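Local coordinates for putative general stress protein 26 (Jannaschia sp., PDB 2QEA) that is of unconfirmed function but, as a pyridoxamine 5'-phosphate oxidase-like protein of the FMN-binding clan, probably acts as a flavin-dependent oxidoreductase, at residues A[4-7]-A[8-12]; A[134-137]-A[138-142]. One frame throughout, in Å; residues are numbered along the deposited sequence.

Interaction 1 of 2, residues A[4-7]-A[8-12]. With CA (calcium ion), chain E.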
loop_
_atom_site.group_PDB
_atom_site.type_symbol
_atom_site.label_atom_id
_atom_site.label_comp_id
_atom_site.label_asym_id
_atom_site.label_seq_id
_atom_site.Cartn_x
_atom_site.Cartn_y
_atom_site.Cartn_z
ATOM N N ASP A 4 -21.368 -6.948 3.771
ATOM C CA ASP A 4 -21.438 -5.486 3.547
ATOM C C ASP A 4 -20.047 -4.856 3.404
ATOM O O ASP A 4 -19.851 -3.976 2.556
ATOM C CB ASP A 4 -22.205 -4.780 4.679
ATOM C CG ASP A 4 -23.667 -5.223 4.786
ATOM O OD1 ASP A 4 -24.365 -4.717 5.690
ATOM O OD2 ASP A 4 -24.124 -6.072 3.985
ATOM N N LEU A 5 -19.102 -5.307 4.235
ATOM C CA LEU A 5 -17.703 -4.846 4.179
ATOM C C LEU A 5 -17.012 -5.373 2.904
ATOM O O LEU A 5 -16.158 -4.681 2.345
ATOM C CB LEU A 5 -16.942 -5.245 5.458
ATOM C CG LEU A 5 -15.582 -4.591 5.762
ATOM C CD1 LEU A 5 -15.260 -4.661 7.252
ATOM C CD2 LEU A 5 -14.445 -5.194 4.952
ATOM N N THR A 6 -17.388 -6.580 2.456
ATOM C CA THR A 6 -16.874 -7.172 1.208
ATOM C C THR A 6 -17.366 -6.375 -0.008
ATOM O O THR A 6 -16.572 -6.062 -0.893
ATOM C CB THR A 6 -17.309 -8.653 1.024
ATOM O OG1 THR A 6 -17.051 -9.393 2.220
ATOM C CG2 THR A 6 -16.562 -9.298 -0.142
ATOM N N HIS A 7 -18.672 -6.076 -0.049
ATOM C CA HIS A 7 -19.268 -5.264 -1.132
ATOM C C HIS A 7 -18.601 -3.887 -1.241
ATOM O O HIS A 7 -18.311 -3.435 -2.347
ATOM C CB HIS A 7 -20.790 -5.092 -0.967
ATOM C CG HIS A 7 -21.584 -6.323 -1.282
ATOM N ND1 HIS A 7 -22.203 -7.084 -0.312
ATOM C CD2 HIS A 7 -21.868 -6.921 -2.464
ATOM C CE1 HIS A 7 -22.830 -8.098 -0.882
ATOM N NE2 HIS A 7 -22.642 -8.023 -2.187
ATOM N N GLU A 8 -18.343 -3.257 -0.092
ATOM C CA GLU A 8 -17.686 -1.941 -0.025
ATOM C C GLU A 8 -16.216 -1.978 -0.476
ATOM O O GLU A 8 -15.710 -0.972 -0.982
ATOM C CB GLU A 8 -17.800 -1.352 1.394
ATOM C CG GLU A 8 -17.399 0.127 1.554
ATOM C CD GLU A 8 -18.286 1.107 0.789
ATOM O OE1 GLU A 8 -19.352 0.717 0.273
ATOM O OE2 GLU A 8 -17.926 2.295 0.718
ATOM N N PHE A 9 -15.535 -3.110 -0.264
ATOM C CA PHE A 9 -14.157 -3.305 -0.745
ATOM C C PHE A 9 -14.124 -3.202 -2.281
ATOM O O PHE A 9 -13.339 -2.425 -2.830
ATOM C CB PHE A 9 -13.558 -4.643 -0.249
ATOM C CG PHE A 9 -12.323 -5.079 -0.998
ATOM C CD1 PHE A 9 -11.063 -4.598 -0.639
ATOM C CD2 PHE A 9 -12.427 -5.966 -2.079
ATOM C CE1 PHE A 9 -9.918 -5.000 -1.340
ATOM C CE2 PHE A 9 -11.296 -6.368 -2.791
ATOM C CZ PHE A 9 -10.039 -5.889 -2.422
ATOM N N TRP A 10 -14.980 -3.982 -2.949
ATOM C CA TRP A 10 -15.094 -3.965 -4.424
ATOM C C TRP A 10 -15.615 -2.621 -4.938
ATOM O O TRP A 10 -15.243 -2.185 -6.029
ATOM C CB TRP A 10 -16.011 -5.079 -4.942
ATOM C CG TRP A 10 -15.510 -6.453 -4.666
ATOM C CD1 TRP A 10 -16.036 -7.353 -3.788
ATOM C CD2 TRP A 10 -14.366 -7.081 -5.250
ATOM N NE1 TRP A 10 -15.302 -8.510 -3.799
ATOM C CE2 TRP A 10 -14.268 -8.375 -4.686
ATOM C CE3 TRP A 10 -13.414 -6.681 -6.203
ATOM C CZ2 TRP A 10 -13.252 -9.278 -5.041
ATOM C CZ3 TRP A 10 -12.401 -7.580 -6.562
ATOM C CH2 TRP A 10 -12.330 -8.865 -5.975
ATOM N N ASP A 11 -16.482 -1.992 -4.144
ATOM C CA ASP A 11 -17.048 -0.682 -4.445
ATOM C C ASP A 11 -15.936 0.368 -4.573
ATOM O O ASP A 11 -15.898 1.097 -5.565
ATOM C CB ASP A 11 -18.046 -0.282 -3.340
ATOM C CG ASP A 11 -18.887 0.925 -3.684
ATOM O OD1 ASP A 11 -18.780 1.507 -4.781
ATOM O OD2 ASP A 11 -19.712 1.319 -2.834
ATOM N N ARG A 12 -15.030 0.412 -3.600
ATOM C CA ARG A 12 -13.939 1.401 -3.584
ATOM C C ARG A 12 -12.677 1.030 -4.366
ATOM O O ARG A 12 -11.953 1.937 -4.790
ATOM C CB ARG A 12 -13.575 1.747 -2.146
ATOM C CG ARG A 12 -14.725 2.380 -1.407
ATOM C CD ARG A 12 -14.306 2.765 -0.036
ATOM N NE ARG A 12 -15.389 3.392 0.718
ATOM C CZ ARG A 12 -15.300 3.770 1.992
ATOM N NH1 ARG A 12 -14.162 3.638 2.674
ATOM N NH2 ARG A 12 -16.359 4.317 2.588
HETATM CA CA CA E . -17.643 1.874 -7.015
HETATM O O HOH W 1 -16.432 4.153 -7.764
#

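Interaction 2 of 2, residues A[134-137]-A[138-142]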
loop_
_atom_site.group_PDB
_atom_site.type_symbol
_atom_site.label_atom_id
_atom_site.label_comp_id
_atom_site.label_asym_id
_atom_site.label_seq_id
_atom_site.Cartn_x
_atom_site.Cartn_y
_atom_site.Cartn_z
ATOM N N ALA A 134 -12.396 16.439 3.926
ATOM C CA ALA A 134 -13.291 17.249 4.775
ATOM C C ALA A 134 -13.868 16.520 5.992
ATOM O O ALA A 134 -13.910 17.092 7.086
ATOM C CB ALA A 134 -14.434 17.838 3.936
ATOM N N ARG A 135 -14.297 15.271 5.801
ATOM C CA ARG A 135 -14.895 14.478 6.888
ATOM C C ARG A 135 -13.875 14.035 7.952
ATOM O O ARG A 135 -14.224 13.977 9.135
ATOM C CB ARG A 135 -15.697 13.277 6.341
ATOM C CG ARG A 135 -16.443 12.426 7.400
ATOM C CD ARG A 135 -17.452 13.222 8.249
ATOM N NE ARG A 135 -17.953 12.446 9.386
ATOM C CZ ARG A 135 -18.955 11.556 9.364
ATOM N NH1 ARG A 135 -19.632 11.269 8.242
ATOM N NH2 ARG A 135 -19.291 10.931 10.497
ATOM N N PHE A 136 -12.645 13.715 7.536
ATOM C CA PHE A 136 -11.567 13.325 8.469
ATOM C C PHE A 136 -11.175 14.485 9.398
ATOM O O PHE A 136 -11.014 14.279 10.603
ATOM C CB PHE A 136 -10.338 12.801 7.711
ATOM C CG PHE A 136 -9.178 12.429 8.604
ATOM C CD1 PHE A 136 -9.194 11.233 9.328
ATOM C CD2 PHE A 136 -8.066 13.273 8.723
ATOM C CE1 PHE A 136 -8.114 10.877 10.164
ATOM C CE2 PHE A 136 -6.981 12.931 9.556
ATOM C CZ PHE A 136 -7.006 11.729 10.276
ATOM N N LEU A 137 -11.015 15.683 8.829
ATOM C CA LEU A 137 -10.690 16.894 9.606
ATOM C C LEU A 137 -11.807 17.228 10.605
ATOM O O LEU A 137 -11.521 17.610 11.743
ATOM C CB LEU A 137 -10.427 18.100 8.691
ATOM C CG LEU A 137 -9.254 18.018 7.707
ATOM C CD1 LEU A 137 -9.244 19.251 6.812
ATOM C CD2 LEU A 137 -7.914 17.854 8.418
ATOM N N TYR A 138 -13.064 17.076 10.170
ATOM C CA TYR A 138 -14.237 17.289 11.033
ATOM C C TYR A 138 -14.291 16.266 12.178
ATOM O O TYR A 138 -14.559 16.640 13.322
ATOM C CB TYR A 138 -15.558 17.247 10.226
ATOM C CG TYR A 138 -16.801 17.262 11.103
ATOM C CD1 TYR A 138 -17.315 18.462 11.602
ATOM C CD2 TYR A 138 -17.440 16.063 11.474
ATOM C CE1 TYR A 138 -18.447 18.476 12.435
ATOM C CE2 TYR A 138 -18.570 16.065 12.311
ATOM C CZ TYR A 138 -19.068 17.277 12.786
ATOM O OH TYR A 138 -20.174 17.290 13.606
ATOM N N GLU A 139 -14.050 14.991 11.858
ATOM C CA GLU A 139 -14.127 13.901 12.847
ATOM C C GLU A 139 -13.065 14.018 13.955
ATOM O O GLU A 139 -13.365 13.737 15.119
ATOM C CB GLU A 139 -14.071 12.521 12.160
ATOM C CG GLU A 139 -14.556 11.343 13.026
ATOM C CD GLU A 139 -16.034 11.418 13.422
ATOM O OE1 GLU A 139 -16.832 12.076 12.716
ATOM O OE2 GLU A 139 -16.399 10.803 14.448
ATOM N N ILE A 140 -11.846 14.427 13.590
ATOM C CA ILE A 140 -10.761 14.664 14.565
ATOM C C ILE A 140 -11.105 15.880 15.434
ATOM O O ILE A 140 -10.967 15.815 16.650
ATOM C CB ILE A 140 -9.350 14.807 13.897
ATOM C CG1 ILE A 140 -8.728 13.431 13.626
ATOM C CG2 ILE A 140 -8.356 15.515 14.816
ATOM C CD1 ILE A 140 -9.539 12.501 12.767
ATOM N N ALA A 141 -11.555 16.968 14.803
ATOM C CA ALA A 141 -11.989 18.183 15.518
ATOM C C ALA A 141 -13.189 17.923 16.448
ATOM O O ALA A 141 -13.250 18.485 17.548
ATOM C CB ALA A 141 -12.324 19.300 14.531
ATOM N N LYS A 142 -14.127 17.081 15.997
ATOM C CA LYS A 142 -15.307 16.704 16.797
ATOM C C LYS A 142 -14.914 15.828 17.995
ATOM O O LYS A 142 -15.518 15.956 19.065
ATOM C CB LYS A 142 -16.382 16.026 15.924
ATOM C CG LYS A 142 -17.741 15.814 16.613
ATOM C CD LYS A 142 -17.936 14.418 17.225
ATOM C CE LYS A 142 -18.300 13.380 16.168
ATOM N NZ LYS A 142 -19.666 13.606 15.599
#

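Interaction 1 of 2, residues A[4-7]-A[8-12]
Glu8 N bonds back to Asp4 O at 3.1 Å, one turn down helix 2-13. The Glu8 side chain, bent at chi2, reaches forward so that Glu8 OE2 lies 2.8 Å from Arg12 NE, in a salt bridge whose hydrogen bond is weak because of its angle; Arg12 NH1 also bonds to Thr129 O. Phe9 N has Leu5 O at 3.1 Å as its main acceptor and Thr6 O as a weak second one, and Thr6 O lies near the plane of the Phe9 ring at its edge. Trp10 returns a weak, long bond from N to Thr6 O, and its indole runs alongside Thr6, with Trp10 NE1 3.9 Å from Thr6 CG2. This methyl stands anti to the Thr6 backbone N, which leaves OG1 to bond to Met2 O. Phe9 CE2 sits over the centre of one indole face. Asp11 N bonds to His7 O at 2.9 Å, while Asp11 O and OD1 clasp a calcium ion at 2.4 and 2.5 Å, in a site shared with Asp38 and Glu14. The helix lies against an antiparallel sheet consistent with the clan's split barrel: Leu5 packs on strands 114-129 and 153-159, Phe9 on strand 76-87, and Trp10 on Pro121 and Pro41.

Interaction 2 of 2, residues A[134-137]-A[138-142]
Arg135 and Glu139 form an i to i+4 salt bridge on the first turns of helix 134-146, Arg135 NH2 lying 3.5 Å from Glu139 OE1. The two side chains run alongside each other and point the same way. OE1 approaches the guanidinium at its edge, near the plane, although the carboxylate is turned 54° from it. Both chains are bent at chi2, which brings the charged groups together. Each has a second partner: Arg135 NH2 also pairs with Glu130, and Glu139 OE2 accepts from Asp151 N, so the pair links the helix to the loops before and after it. Regular alpha-helical bonds run beneath, Glu139 N to Arg135 O at 2.9 Å and Ile140 N to Phe136 O at 3.1 Å.

Farther round the helix, Phe136 and Ile140 carry the apolar packing and face the second subunit, where Phe136 meets Val100 and Ile140 meets Phe99 of that chain. The Ile140 CD1 methyl makes a CH-pi contact over one face of the Phe136 ring, 3.6 Å from the centroid and 22° off the normal. An alanine at Phe136 is likely to leave the Ile140 CD1 methyl without its aromatic partner and open a gap against Val100 of the second subunit. Ile140 CD1 is displaced toward the CE1 side of the ring, 3.4 Å from Phe136 CE1.

In the fold
Near the N terminus, interaction 1 falls within helix 2-13, which lies on the antiparallel sheet and carries a calcium ligand at its far end. Most of the sheet follows, and strand 114-129 leads into helix 134-146, where interaction 2 falls; strand 153-159 then returns to the sheet. Each contact spans a single helical stretch and closes no long loop. The two come in series, neither nesting nor crossing, and do not touch: their centres are 23 Å apart and their nearest atoms about 9 Å. Interaction 1 lies within the N-terminal helix, whose side chains fasten it to the sheet, whereas interaction 2 is internal to an outlying helix whose side chains meet the second subunit.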